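Local coordinates for 2-dehydropantoate 2-reductase (Porphyromonas gingivalis, PDB 2QYT), which probably catalyses the NADPH-dependent reduction of ketopantoate to pantoate, a step on the way to pantothenate, at residues A[208-213]-A[285-290]. Residues are numbered along the deposited sequence; the frame is centred on the assembly and turned at random.
Sequences TATATA and TLTGYV. With SO4 (sulfate ion), chain D.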
loop_
_atom_site.group_PDB
_atom_site.type_symbol
_atom_site.label_atom_id
_atom_site.label_comp_id
_atom_site.label_asym_id
_atom_site.label_seq_id
_atom_site.Cartn_x
_atom_site.Cartn_y
_atom_site.Cartn_z
ATOM N N THR A 208 -4.570 15.271 -4.389
ATOM C CA THR A 208 -3.296 15.919 -4.041
ATOM C C THR A 208 -2.252 15.776 -5.145
ATOM O O THR A 208 -1.631 16.766 -5.545
ATOM C CB THR A 208 -2.716 15.384 -2.708
ATOM O OG1 THR A 208 -3.666 15.583 -1.655
ATOM C CG2 THR A 208 -1.409 16.086 -2.362
ATOM N N ALA A 209 -2.074 14.552 -5.639
ATOM C CA ALA A 209 -1.143 14.304 -6.741
ATOM C C ALA A 209 -1.548 15.091 -7.985
ATOM O O ALA A 209 -0.746 15.853 -8.517
ATOM C CB ALA A 209 -1.008 12.810 -7.044
ATOM N N THR A 210 -2.790 14.952 -8.436
ATOM C CA THR A 210 -3.173 15.663 -9.663
ATOM C C THR A 210 -3.086 17.195 -9.528
ATOM O O THR A 210 -2.525 17.850 -10.395
ATOM C CB THR A 210 -4.496 15.149 -10.364
ATOM O OG1 THR A 210 -5.308 16.263 -10.784
ATOM C CG2 THR A 210 -5.299 14.235 -9.483
ATOM N N ALA A 211 -3.600 17.734 -8.423
ATOM C CA ALA A 211 -3.599 19.183 -8.158
ATOM C C ALA A 211 -2.207 19.814 -8.066
ATOM O O ALA A 211 -1.970 20.848 -8.693
ATOM C CB ALA A 211 -4.437 19.520 -6.915
ATOM N N THR A 212 -1.298 19.207 -7.287
ATOM C CA THR A 212 0.094 19.705 -7.197
ATOM C C THR A 212 0.894 19.462 -8.482
ATOM O O THR A 212 1.889 20.130 -8.717
ATOM C CB THR A 212 0.909 19.163 -5.965
ATOM O OG1 THR A 212 1.288 17.795 -6.162
ATOM C CG2 THR A 212 0.149 19.333 -4.664
ATOM N N ALA A 213 0.461 18.502 -9.299
ATOM C CA ALA A 213 1.140 18.193 -10.557
ATOM C C ALA A 213 0.709 19.114 -11.701
ATOM O O ALA A 213 1.528 19.499 -12.540
ATOM C CB ALA A 213 0.944 16.727 -10.936
ATOM N N THR A 285 -1.717 7.165 -12.533
ATOM C CA THR A 285 -3.110 6.727 -12.561
ATOM C C THR A 285 -3.728 6.954 -11.160
ATOM O O THR A 285 -4.545 6.180 -10.626
ATOM C CB THR A 285 -3.254 5.304 -13.124
ATOM O OG1 THR A 285 -2.546 5.218 -14.375
ATOM C CG2 THR A 285 -4.698 4.981 -13.380
ATOM N N LEU A 286 -3.276 8.052 -10.579
ATOM C CA LEU A 286 -3.993 8.722 -9.531
ATOM C C LEU A 286 -4.906 9.717 -10.255
ATOM O O LEU A 286 -5.736 10.366 -9.648
ATOM C CB LEU A 286 -2.993 9.400 -8.592
ATOM C CG LEU A 286 -1.947 8.385 -8.096
ATOM C CD1 LEU A 286 -0.591 9.016 -7.795
ATOM C CD2 LEU A 286 -2.471 7.589 -6.901
ATOM N N THR A 287 -4.757 9.780 -11.577
ATOM C CA THR A 287 -5.496 10.695 -12.456
ATOM C C THR A 287 -6.239 9.919 -13.559
ATOM O O THR A 287 -7.469 10.010 -13.663
ATOM C CB THR A 287 -4.538 11.731 -13.108
ATOM O OG1 THR A 287 -3.450 12.019 -12.211
ATOM C CG2 THR A 287 -5.272 13.007 -13.449
ATOM N N GLY A 288 -5.492 9.156 -14.365
ATOM C CA GLY A 288 -6.062 8.424 -15.491
ATOM C C GLY A 288 -7.212 7.516 -15.110
ATOM O O GLY A 288 -8.225 7.458 -15.812
ATOM N N TYR A 289 -7.054 6.826 -13.981
ATOM C CA TYR A 289 -8.053 5.886 -13.479
ATOM C C TYR A 289 -9.409 6.558 -13.342
ATOM O O TYR A 289 -10.412 6.058 -13.890
ATOM C CB TYR A 289 -7.629 5.301 -12.121
ATOM C CG TYR A 289 -8.734 4.501 -11.474
ATOM C CD1 TYR A 289 -9.026 3.198 -11.905
ATOM C CD2 TYR A 289 -9.525 5.061 -10.473
ATOM C CE1 TYR A 289 -10.068 2.466 -11.332
ATOM C CE2 TYR A 289 -10.572 4.343 -9.895
ATOM C CZ TYR A 289 -10.835 3.044 -10.322
ATOM O OH TYR A 289 -11.868 2.341 -9.735
ATOM N N VAL A 290 -9.397 7.685 -12.603
ATOM C CA VAL A 290 -10.549 8.543 -12.310
ATOM C C VAL A 290 -11.313 8.958 -13.578
ATOM O O VAL A 290 -12.518 8.691 -13.696
ATOM C CB VAL A 290 -10.119 9.814 -11.483
ATOM C CG1 VAL A 290 -11.333 10.495 -10.871
ATOM C CG2 VAL A 290 -9.145 9.443 -10.383
HETATM S S SO4 D . -3.027 6.851 -18.025
HETATM O O1 SO4 D . -4.122 7.579 -17.390
HETATM O O2 SO4 D . -1.913 7.752 -18.350
HETATM O O3 SO4 D . -2.559 5.795 -17.105
HETATM O O4 SO4 D . -3.545 6.292 -19.271
#
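Leu286 and Thr287 press against Ala209 and Thr210 in the all-helical C-terminal domain of this ketopantoate reductase, where the turn leading into helix 288-296 packs on the side of helix 194-215. The contact is small and rests on van der Waals packing, with no hydrogen bond between the two segments. Leu286 uses one branch: its CD1 methyl meets CB of Ala209 at 3.9 Å. With CG beside the backbone N (chi1 -53°), the side chain runs toward the helix and brings CD1 to that alanine. Thr210 meets the two arms of Thr287 with its branch-point carbon. CB of Thr210 faces both arms of Thr287, 3.8 Å from OG1 and equally far from CG2. The CG2 methyl of Thr210 reaches on to the carbonyl O of Leu286 at 3.9 Å.

That carbonyl O is held by a hydrogen bond with Ser206 OG, which ties the turn to helix 194-215 just before the segment 208-213, and Phe202 and Ile205 of the same helix touch the Leu286 side chain. Thr287 occupies the N-cap position of helix 288-296, yet its side chain makes no capping bond; its OG1 has a weak hydrogen bond with Glu284 instead. Helix 302-309 closes over the threonine pair, Tyr304 and Met307 touching Thr210 and Tyr308 touching Thr287. At the start of helix 288-296 lies a sulfate, probably from the crystallisation liquor. Thr285 turns its hydroxyl to this ion, its OG1 donating a hydrogen bond to sulfate O3 at 2.8 Å.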